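Local coordinates for protein ESSC (Geobacillus thermodenitrificans, PDB 5FWH) that forms the N-terminal forkhead-associated region of an FtsK/SpoIIIE-type ATPase component of the bacterial type VII secretion apparatus, where it probably serves in protein-protein recognition or assembly, at residues T118-R126 and I135-F143; N157-Q167 and F170-S181. All blocks are in the same frame, centred on the assembly; numbering follows the deposited sequence.

Interaction 1. Residues T118-R126 and I135-F143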
loop_
_atom_site.group_PDB
_atom_site.type_symbol
_atom_site.label_atom_id
_atom_site.label_comp_id
_atom_site.label_asym_id
_atom_site.label_seq_id
_atom_site.Cartn_x
_atom_site.Cartn_y
_atom_site.Cartn_z
ATOM N N THR A 118 5.847 9.471 -8.388
ATOM C CA THR A 118 6.210 8.659 -7.255
ATOM C C THR A 118 7.346 7.703 -7.631
ATOM O O THR A 118 7.415 7.189 -8.760
ATOM C CB THR A 118 4.999 7.849 -6.706
ATOM O OG1 THR A 118 5.439 6.825 -5.817
ATOM C CG2 THR A 118 4.161 7.162 -7.849
ATOM N N THR A 119 8.214 7.473 -6.656
ATOM C CA THR A 119 9.220 6.435 -6.736
ATOM C C THR A 119 8.674 5.152 -6.122
ATOM O O THR A 119 9.411 4.212 -5.998
ATOM C CB THR A 119 10.503 6.829 -5.970
ATOM O OG1 THR A 119 10.267 6.801 -4.554
ATOM C CG2 THR A 119 10.980 8.204 -6.371
ATOM N N ASN A 120 7.388 5.118 -5.733
ATOM C CA ASN A 120 6.772 3.933 -5.073
ATOM C C ASN A 120 6.030 2.929 -5.952
ATOM O O ASN A 120 5.777 1.817 -5.497
ATOM C CB ASN A 120 5.751 4.364 -3.990
ATOM C CG ASN A 120 6.302 5.380 -3.026
ATOM O OD1 ASN A 120 5.623 6.354 -2.692
ATOM N ND2 ASN A 120 7.550 5.182 -2.593
ATOM N N ALA A 121 5.654 3.327 -7.166
ATOM C CA ALA A 121 4.744 2.557 -8.006
ATOM C C ALA A 121 5.023 2.901 -9.434
ATOM O O ALA A 121 5.469 3.969 -9.709
ATOM C CB ALA A 121 3.299 2.963 -7.687
ATOM N N ARG A 122 4.683 2.019 -10.342
ATOM C CA ARG A 122 4.747 2.331 -11.715
ATOM C C ARG A 122 3.633 1.564 -12.400
ATOM O O ARG A 122 3.715 0.357 -12.489
ATOM C CB ARG A 122 6.161 1.954 -12.269
ATOM C CG ARG A 122 6.263 1.832 -13.783
ATOM C CD ARG A 122 7.682 1.461 -14.238
ATOM N NE ARG A 122 8.568 2.592 -14.010
ATOM C CZ ARG A 122 8.653 3.669 -14.801
ATOM N NH1 ARG A 122 7.924 3.783 -15.911
ATOM N NH2 ARG A 122 9.464 4.659 -14.474
ATOM N N PHE A 123 2.675 2.263 -12.984
ATOM C CA PHE A 123 1.569 1.579 -13.648
ATOM C C PHE A 123 0.790 2.607 -14.429
ATOM O O PHE A 123 1.041 3.764 -14.275
ATOM C CB PHE A 123 0.678 0.826 -12.605
ATOM C CG PHE A 123 -0.009 1.726 -11.584
ATOM C CD1 PHE A 123 -1.302 2.247 -11.824
ATOM C CD2 PHE A 123 0.575 1.970 -10.330
ATOM C CE1 PHE A 123 -1.948 3.070 -10.910
ATOM C CE2 PHE A 123 -0.123 2.763 -9.368
ATOM C CZ PHE A 123 -1.346 3.341 -9.683
ATOM N N SER A 124 -0.096 2.218 -15.323
ATOM C CA SER A 124 -0.914 3.233 -15.947
ATOM C C SER A 124 -2.346 2.885 -15.768
ATOM O O SER A 124 -2.654 1.768 -15.470
ATOM C CB SER A 124 -0.549 3.472 -17.419
ATOM O OG SER A 124 -0.880 2.355 -18.180
ATOM N N LEU A 125 -3.207 3.887 -15.827
ATOM C CA LEU A 125 -4.668 3.714 -15.784
ATOM C C LEU A 125 -5.239 4.200 -17.118
ATOM O O LEU A 125 -4.917 5.304 -17.559
ATOM C CB LEU A 125 -5.253 4.498 -14.649
ATOM C CG LEU A 125 -4.799 4.092 -13.221
ATOM C CD1 LEU A 125 -5.467 5.023 -12.222
ATOM C CD2 LEU A 125 -5.273 2.742 -12.805
ATOM N N ARG A 126 -6.085 3.396 -17.746
ATOM C CA ARG A 126 -6.683 3.781 -19.011
ATOM C C ARG A 126 -8.149 3.546 -19.083
ATOM O O ARG A 126 -8.652 2.466 -18.715
ATOM C CB ARG A 126 -6.107 2.951 -20.127
ATOM C CG ARG A 126 -4.819 3.488 -20.611
ATOM C CD ARG A 126 -4.273 2.612 -21.694
ATOM N NE ARG A 126 -2.836 2.747 -21.655
ATOM C CZ ARG A 126 -1.971 1.862 -22.129
ATOM N NH1 ARG A 126 -2.357 0.745 -22.767
ATOM N NH2 ARG A 126 -0.680 2.140 -21.979
ATOM N N ILE A 135 -3.006 -1.160 -15.919
ATOM C CA ILE A 135 -1.965 -1.898 -16.656
ATOM C C ILE A 135 -0.707 -1.781 -15.818
ATOM O O ILE A 135 -0.123 -0.715 -15.747
ATOM C CB ILE A 135 -1.718 -1.310 -18.068
ATOM C CG1 ILE A 135 -3.021 -1.355 -18.932
ATOM C CG2 ILE A 135 -0.553 -2.028 -18.805
ATOM C CD1 ILE A 135 -3.812 -0.074 -18.946
ATOM N N PRO A 136 -0.303 -2.857 -15.154
ATOM C CA PRO A 136 0.911 -2.744 -14.335
ATOM C C PRO A 136 2.192 -2.900 -15.154
ATOM O O PRO A 136 2.168 -3.288 -16.341
ATOM C CB PRO A 136 0.781 -3.912 -13.346
ATOM C CG PRO A 136 -0.056 -4.908 -14.085
ATOM C CD PRO A 136 -0.992 -4.139 -14.961
ATOM N N ASP A 137 3.305 -2.596 -14.510
ATOM C CA ASP A 137 4.598 -2.752 -15.134
ATOM C C ASP A 137 5.328 -3.949 -14.518
ATOM O O ASP A 137 5.103 -4.324 -13.366
ATOM C CB ASP A 137 5.394 -1.443 -15.072
ATOM C CG ASP A 137 6.034 -1.087 -16.414
ATOM O OD1 ASP A 137 6.472 -2.018 -17.124
ATOM O OD2 ASP A 137 6.077 0.108 -16.782
ATOM N N ASP A 138 6.187 -4.569 -15.311
ATOM C CA ASP A 138 6.786 -5.840 -14.913
ATOM C C ASP A 138 7.645 -5.667 -13.675
ATOM O O ASP A 138 7.588 -6.495 -12.763
ATOM C CB ASP A 138 7.594 -6.456 -16.056
ATOM C CG ASP A 138 6.730 -6.845 -17.242
ATOM O OD1 ASP A 138 5.741 -6.124 -17.509
ATOM O OD2 ASP A 138 7.049 -7.863 -17.911
ATOM N N ASP A 139 8.410 -4.579 -13.658
ATOM C CA ASP A 139 9.226 -4.176 -12.489
ATOM C C ASP A 139 8.479 -3.880 -11.145
ATOM O O ASP A 139 8.721 -4.584 -10.178
ATOM C CB ASP A 139 10.200 -3.009 -12.844
ATOM C CG ASP A 139 9.498 -1.795 -13.487
ATOM O OD1 ASP A 139 8.501 -1.996 -14.221
ATOM O OD2 ASP A 139 9.960 -0.644 -13.276
ATOM N N ALA A 140 7.582 -2.887 -11.088
ATOM C CA ALA A 140 6.955 -2.424 -9.807
ATOM C C ALA A 140 5.786 -3.323 -9.272
ATOM O O ALA A 140 4.765 -3.466 -9.959
ATOM C CB ALA A 140 6.468 -0.994 -9.976
ATOM N N PRO A 141 5.941 -3.942 -8.071
ATOM C CA PRO A 141 4.829 -4.778 -7.577
ATOM C C PRO A 141 3.630 -3.971 -7.108
ATOM O O PRO A 141 3.795 -3.039 -6.304
ATOM C CB PRO A 141 5.435 -5.573 -6.424
ATOM C CG PRO A 141 6.838 -5.080 -6.250
ATOM C CD PRO A 141 7.233 -4.370 -7.489
ATOM N N LEU A 142 2.449 -4.345 -7.621
ATOM C CA LEU A 142 1.188 -3.622 -7.399
ATOM C C LEU A 142 0.047 -4.565 -7.005
ATOM O O LEU A 142 -0.067 -5.680 -7.633
ATOM C CB LEU A 142 0.846 -2.929 -8.701
ATOM C CG LEU A 142 -0.389 -2.075 -8.695
ATOM C CD1 LEU A 142 -0.295 -0.904 -7.735
ATOM C CD2 LEU A 142 -0.579 -1.583 -10.114
ATOM N N PHE A 143 -0.791 -4.186 -6.037
ATOM C CA PHE A 143 -1.790 -5.154 -5.538
ATOM C C PHE A 143 -3.221 -4.653 -5.719
ATOM O O PHE A 143 -3.556 -3.512 -5.422
ATOM C CB PHE A 143 -1.513 -5.561 -4.073
ATOM C CG PHE A 143 -0.083 -6.094 -3.855
ATOM C CD1 PHE A 143 0.988 -5.218 -3.814
ATOM C CD2 PHE A 143 0.168 -7.443 -3.780
ATOM C CE1 PHE A 143 2.333 -5.692 -3.623
ATOM C CE2 PHE A 143 1.460 -7.943 -3.633
ATOM C CZ PHE A 143 2.570 -7.077 -3.591
#

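Interaction 2. Residues N157-Q167 and F170-S181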
loop_
_atom_site.group_PDB
_atom_site.type_symbol
_atom_site.label_atom_id
_atom_site.label_comp_id
_atom_site.label_asym_id
_atom_site.label_seq_id
_atom_site.Cartn_x
_atom_site.Cartn_y
_atom_site.Cartn_z
ATOM N N ASN A 157 -15.783 0.154 -9.083
ATOM C CA ASN A 157 -15.674 1.172 -7.967
ATOM C C ASN A 157 -15.378 0.498 -6.630
ATOM O O ASN A 157 -15.956 -0.539 -6.300
ATOM C CB ASN A 157 -16.965 2.030 -7.780
ATOM C CG ASN A 157 -17.066 3.235 -8.737
ATOM O OD1 ASN A 157 -16.286 4.217 -8.655
ATOM N ND2 ASN A 157 -18.080 3.197 -9.621
ATOM N N GLY A 158 -14.438 1.073 -5.871
ATOM C CA GLY A 158 -13.988 0.448 -4.626
ATOM C C GLY A 158 -13.135 -0.823 -4.778
ATOM O O GLY A 158 -12.852 -1.499 -3.773
ATOM N N ASP A 159 -12.704 -1.175 -5.985
ATOM C CA ASP A 159 -11.422 -1.849 -6.074
ATOM C C ASP A 159 -10.419 -0.891 -5.403
ATOM O O ASP A 159 -10.598 0.357 -5.441
ATOM C CB ASP A 159 -11.035 -2.133 -7.519
ATOM C CG ASP A 159 -11.787 -3.369 -8.124
ATOM O OD1 ASP A 159 -12.252 -4.223 -7.361
ATOM O OD2 ASP A 159 -11.907 -3.500 -9.375
ATOM N N VAL A 160 -9.414 -1.475 -4.748
ATOM C CA VAL A 160 -8.302 -0.743 -4.086
ATOM C C VAL A 160 -6.999 -1.180 -4.721
ATOM O O VAL A 160 -6.687 -2.377 -4.781
ATOM C CB VAL A 160 -8.272 -1.029 -2.596
ATOM C CG1 VAL A 160 -7.116 -0.282 -1.931
ATOM C CG2 VAL A 160 -9.631 -0.577 -1.977
ATOM N N LEU A 161 -6.241 -0.231 -5.215
ATOM C CA LEU A 161 -4.889 -0.505 -5.659
ATOM C C LEU A 161 -3.927 -0.111 -4.566
ATOM O O LEU A 161 -4.024 1.034 -4.107
ATOM C CB LEU A 161 -4.621 0.261 -6.937
ATOM C CG LEU A 161 -5.314 -0.332 -8.140
ATOM C CD1 LEU A 161 -5.213 0.679 -9.286
ATOM C CD2 LEU A 161 -4.753 -1.688 -8.567
ATOM N N LEU A 162 -2.993 -1.015 -4.204
ATOM C CA LEU A 162 -1.990 -0.760 -3.163
ATOM C C LEU A 162 -0.607 -1.035 -3.673
ATOM O O LEU A 162 -0.390 -2.048 -4.321
ATOM C CB LEU A 162 -2.108 -1.744 -2.033
ATOM C CG LEU A 162 -3.328 -1.815 -1.170
ATOM C CD1 LEU A 162 -3.090 -2.823 -0.058
ATOM C CD2 LEU A 162 -3.657 -0.496 -0.596
ATOM N N CYS A 163 0.337 -0.164 -3.345
ATOM C CA CYS A 163 1.755 -0.546 -3.281
ATOM C C CYS A 163 2.317 -0.025 -1.912
ATOM O O CYS A 163 1.723 0.847 -1.335
ATOM C CB CYS A 163 2.486 0.134 -4.447
ATOM S SG CYS A 163 2.061 1.870 -4.534
ATOM N N PRO A 164 3.482 -0.490 -1.442
ATOM C CA PRO A 164 4.070 0.162 -0.242
ATOM C C PRO A 164 3.972 1.662 -0.203
ATOM O O PRO A 164 4.422 2.415 -1.110
ATOM C CB PRO A 164 5.519 -0.321 -0.249
ATOM C CG PRO A 164 5.301 -1.724 -0.679
ATOM C CD PRO A 164 4.277 -1.670 -1.800
ATOM N N TYR A 165 3.279 2.042 0.865
ATOM C CA TYR A 165 2.989 3.427 1.297
ATOM C C TYR A 165 1.891 4.191 0.544
ATOM O O TYR A 165 1.619 5.308 0.889
ATOM C CB TYR A 165 4.267 4.250 1.429
ATOM C CG TYR A 165 5.460 3.518 1.962
ATOM C CD1 TYR A 165 5.446 2.987 3.205
ATOM C CD2 TYR A 165 6.593 3.331 1.173
ATOM C CE1 TYR A 165 6.530 2.286 3.685
ATOM C CE2 TYR A 165 7.689 2.637 1.635
ATOM C CZ TYR A 165 7.645 2.112 2.893
ATOM O OH TYR A 165 8.685 1.397 3.375
HETATM N N MSE A 166 1.226 3.635 -0.459
HETATM C CA MSE A 166 0.178 4.424 -1.153
HETATM C C MSE A 166 -1.117 3.640 -1.419
HETATM O O MSE A 166 -1.069 2.452 -1.515
HETATM C CB MSE A 166 0.870 4.874 -2.434
HETATM C CG MSE A 166 1.922 6.045 -2.330
HETATM SE SE MSE A 166 2.233 6.577 -4.216
HETATM C CE MSE A 166 0.982 8.083 -4.258
ATOM N N GLN A 167 -2.254 4.303 -1.571
ATOM C CA GLN A 167 -3.503 3.672 -2.041
ATOM C C GLN A 167 -4.210 4.531 -3.023
ATOM O O GLN A 167 -4.194 5.756 -2.877
ATOM C CB GLN A 167 -4.466 3.518 -0.928
ATOM C CG GLN A 167 -3.964 2.665 0.177
ATOM C CD GLN A 167 -4.818 2.908 1.393
ATOM O OE1 GLN A 167 -4.313 3.339 2.463
ATOM N NE2 GLN A 167 -6.155 2.711 1.207
ATOM N N PHE A 170 -10.828 4.654 -7.080
ATOM C CA PHE A 170 -11.825 5.424 -7.807
ATOM C C PHE A 170 -13.060 5.491 -6.867
ATOM O O PHE A 170 -13.658 4.457 -6.456
ATOM C CB PHE A 170 -12.173 4.799 -9.173
ATOM C CG PHE A 170 -11.210 5.202 -10.279
ATOM C CD1 PHE A 170 -11.281 6.463 -10.844
ATOM C CD2 PHE A 170 -10.206 4.332 -10.693
ATOM C CE1 PHE A 170 -10.395 6.843 -11.823
ATOM C CE2 PHE A 170 -9.302 4.693 -11.665
ATOM C CZ PHE A 170 -9.392 5.965 -12.240
ATOM N N ILE A 171 -13.412 6.699 -6.502
ATOM C CA ILE A 171 -14.641 6.914 -5.757
ATOM C C ILE A 171 -15.795 6.727 -6.748
ATOM O O ILE A 171 -16.777 6.066 -6.448
ATOM C CB ILE A 171 -14.757 8.351 -5.232
ATOM C CG1 ILE A 171 -13.641 8.685 -4.233
ATOM C CG2 ILE A 171 -16.139 8.584 -4.630
ATOM C CD1 ILE A 171 -13.631 7.869 -2.967
ATOM N N GLU A 172 -15.639 7.401 -7.890
ATOM C CA GLU A 172 -16.528 7.399 -9.032
ATOM C C GLU A 172 -15.626 7.266 -10.247
ATOM O O GLU A 172 -14.376 7.395 -10.160
ATOM C CB GLU A 172 -17.288 8.735 -9.063
ATOM C CG GLU A 172 -18.160 9.089 -10.279
ATOM C CD GLU A 172 -19.218 8.074 -10.672
ATOM O OE1 GLU A 172 -18.851 6.982 -11.196
ATOM O OE2 GLU A 172 -20.416 8.402 -10.505
ATOM N N GLU A 173 -16.259 6.997 -11.374
ATOM C CA GLU A 173 -15.616 7.000 -12.668
ATOM C C GLU A 173 -14.786 8.232 -12.939
ATOM O O GLU A 173 -13.792 8.168 -13.696
ATOM C CB GLU A 173 -16.678 6.932 -13.732
ATOM C CG GLU A 173 -16.172 6.730 -15.149
ATOM C CD GLU A 173 -17.162 7.254 -16.183
ATOM O OE1 GLU A 173 -18.380 7.385 -15.872
ATOM O OE2 GLU A 173 -16.715 7.564 -17.307
ATOM N N ASP A 174 -15.211 9.360 -12.398
ATOM C CA ASP A 174 -14.529 10.635 -12.680
ATOM C C ASP A 174 -13.610 11.148 -11.528
ATOM O O ASP A 174 -12.995 12.193 -11.679
ATOM C CB ASP A 174 -15.556 11.711 -13.157
ATOM C CG ASP A 174 -16.859 11.765 -12.304
ATOM O OD1 ASP A 174 -16.775 11.639 -11.064
ATOM O OD2 ASP A 174 -17.970 11.937 -12.881
ATOM N N LEU A 175 -13.497 10.400 -10.418
ATOM C CA LEU A 175 -12.793 10.846 -9.217
ATOM C C LEU A 175 -11.879 9.781 -8.619
ATOM O O LEU A 175 -12.325 8.717 -8.172
ATOM C CB LEU A 175 -13.774 11.299 -8.133
ATOM C CG LEU A 175 -14.441 12.663 -8.455
ATOM C CD1 LEU A 175 -15.945 12.569 -8.400
ATOM C CD2 LEU A 175 -13.982 13.787 -7.534
ATOM N N LEU A 176 -10.607 10.155 -8.498
ATOM C CA LEU A 176 -9.551 9.248 -8.078
ATOM C C LEU A 176 -8.920 9.742 -6.792
ATOM O O LEU A 176 -8.398 10.863 -6.767
ATOM C CB LEU A 176 -8.518 9.158 -9.186
ATOM C CG LEU A 176 -7.277 8.376 -8.823
ATOM C CD1 LEU A 176 -7.670 6.919 -8.609
ATOM C CD2 LEU A 176 -6.254 8.580 -9.914
ATOM N N ALA A 177 -9.012 8.937 -5.733
ATOM C CA ALA A 177 -8.468 9.311 -4.460
ATOM C C ALA A 177 -7.199 8.562 -4.268
ATOM O O ALA A 177 -7.099 7.359 -4.578
ATOM C CB ALA A 177 -9.418 9.056 -3.325
ATOM N N VAL A 178 -6.202 9.310 -3.867
ATOM C CA VAL A 178 -4.875 8.807 -3.587
ATOM C C VAL A 178 -4.468 9.042 -2.151
ATOM O O VAL A 178 -4.552 10.167 -1.729
ATOM C CB VAL A 178 -3.869 9.531 -4.485
ATOM C CG1 VAL A 178 -2.448 9.007 -4.210
ATOM C CG2 VAL A 178 -4.329 9.357 -5.912
ATOM N N THR A 179 -4.072 8.021 -1.380
ATOM C CA THR A 179 -3.668 8.267 0.017
ATOM C C THR A 179 -2.234 7.849 0.135
ATOM O O THR A 179 -1.841 6.860 -0.464
ATOM C CB THR A 179 -4.554 7.540 1.024
ATOM O OG1 THR A 179 -5.880 7.971 0.759
ATOM C CG2 THR A 179 -4.198 7.912 2.463
ATOM N N SER A 180 -1.480 8.621 0.899
ATOM C CA SER A 180 -0.046 8.542 0.885
ATOM C C SER A 180 0.483 9.109 2.162
ATOM O O SER A 180 -0.027 10.086 2.666
ATOM C CB SER A 180 0.512 9.416 -0.215
ATOM O OG SER A 180 1.905 9.288 -0.286
ATOM N N SER A 181 1.580 8.546 2.619
ATOM C CA SER A 181 2.336 9.134 3.709
ATOM C C SER A 181 3.180 10.319 3.287
ATOM O O SER A 181 3.655 10.990 4.146
ATOM C CB SER A 181 3.179 8.081 4.467
ATOM O OG SER A 181 3.436 6.924 3.679
HETATM O O HOH W 1 -10.964 1.740 -7.934
HETATM O O HOH W 2 -1.947 4.859 2.246
HETATM O O HOH W 3 -7.057 6.600 -1.288
#

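Interaction 1. Residues T118-R126 and I135-F143
Ser-124 and Ile-135 form an antiparallel hydrogen-bonded pair, with Ser-124 N to Ile-135 O and Ile-135 N to Ser-124 O both at 3.0 Å and nearly straight. They belong to the beta hairpin of strands 123-128 and 131-136. On the face of Ser-124, Ile-135 reaches along to Arg-126. Ile-135 CD1 lies over one face of the Arg-126 guanidinium, 3.9 Å from Arg-126 CD. The polar end of Arg-126 is bridged to Glu-105. On the other face, Leu-142 crosses Phe-123 at about a right angle, Leu-142 CD2 being 3.7 Å from Phe-123 CG. Phe-168 meets the same ring edge-to-face. Past the paired residues, the 137-140 loop folds round Arg-122. Ala-140 CB packs on Arg-122 CB at 3.7 Å. The Arg-122 chain bends at chi3 (-70°), and Arg-122 NE comes 3.6 Å from Asp-139 OD2 in a salt bridge. Asp-137 OD2 lies against Arg-122 CD at 3.3 Å, near the guanidinium plane at its edge, but too far from Arg-122 NH1 for a salt bridge. NH1 is bridged instead to Asp-111. Three carboxylates thus lie near one arginine, whose charge probably eases their repulsion. The contact joins an apolar inner face to a charged outer loop.

Interaction 2. Residues N157-Q167 and F170-S181
Met-166, a selenomethionine, and Val-178 cross obliquely on the inner side of the hairpin formed by strands 166-170 and 175-180. The Met-166 side chain bends at chi3 (97°), and Met-166 CE touches Val-178 CG1 at 3.6 Å. Nearer the backbone on the same side chain, Met-166 CG is 3.8 Å from Ser-180 OG. Ser-180 is its antiparallel non-hydrogen-bonded partner, and the hydroxyl is bonded to Glu-182 O. Gln-167 and Thr-179 face the other side as a hydrogen-bonded pair. Gln-167 N to Thr-179 O is 2.8 Å and Thr-179 N to Gln-167 O is 2.7 Å, both in the carbonyl plane. Met-166 CA makes a CA-H...O contact to Thr-179 O, and Val-178 CA one to Gln-167 O. Water 2 donates to Gln-167 OE1, which also accepts a hydrogen bond from Gln-3 NE2. Water 3 is bonded to Thr-179 OG1. At the type II turn from Cys-163 to Met-166, Tyr-165 CB packs against Ser-181 OG at 3.6 Å.

At the far end, Asn-157 lies beside the bulge where Ile-171 and Glu-172 both face Leu-175. Water 1 donates to Asp-159 O and accepts from Phe-170 N. Leu-176 CD1 sits over the centre of one face of the Phe-170 ring, 4.0 Å above its plane, and Trp-132 also stacks with this ring. Glu-172 OE1 accepts from Glu-173 N through its anti lone pair, which probably helps to fix the start of the type I turn from Glu-172 to Leu-175. The hairpin is joined directly at Gln-167 and Thr-179, while water 1 ties its Phe-170 end to the loop at Asp-159. Apolar packing lies on one face and polar, hydrated groups on the other.

In the fold
Along the chain, both segments of interaction 1 come before those of interaction 2, and their centres are 13 Å apart. Each lies on a hairpin of a different sheet. Strands 123-128 and 131-136 of interaction 1 belong to a mixed sheet that also holds strand 105-109, while strands 161-163, 166-170 and 175-180 of interaction 2 belong to an antiparallel sheet that also holds strands 94-99 and 143-144. The two sheets pack together as a beta sandwich, as in forkhead-associated domains. Leu-125 meets Leu-161 and Phe-170 between them, and Ala-121 packs on Cys-163. The 135-143 segment passes from one sheet to the other: its end, Phe-143, probably hydrogen-bonds to Leu-162. The two contacts therefore help to build one shared core.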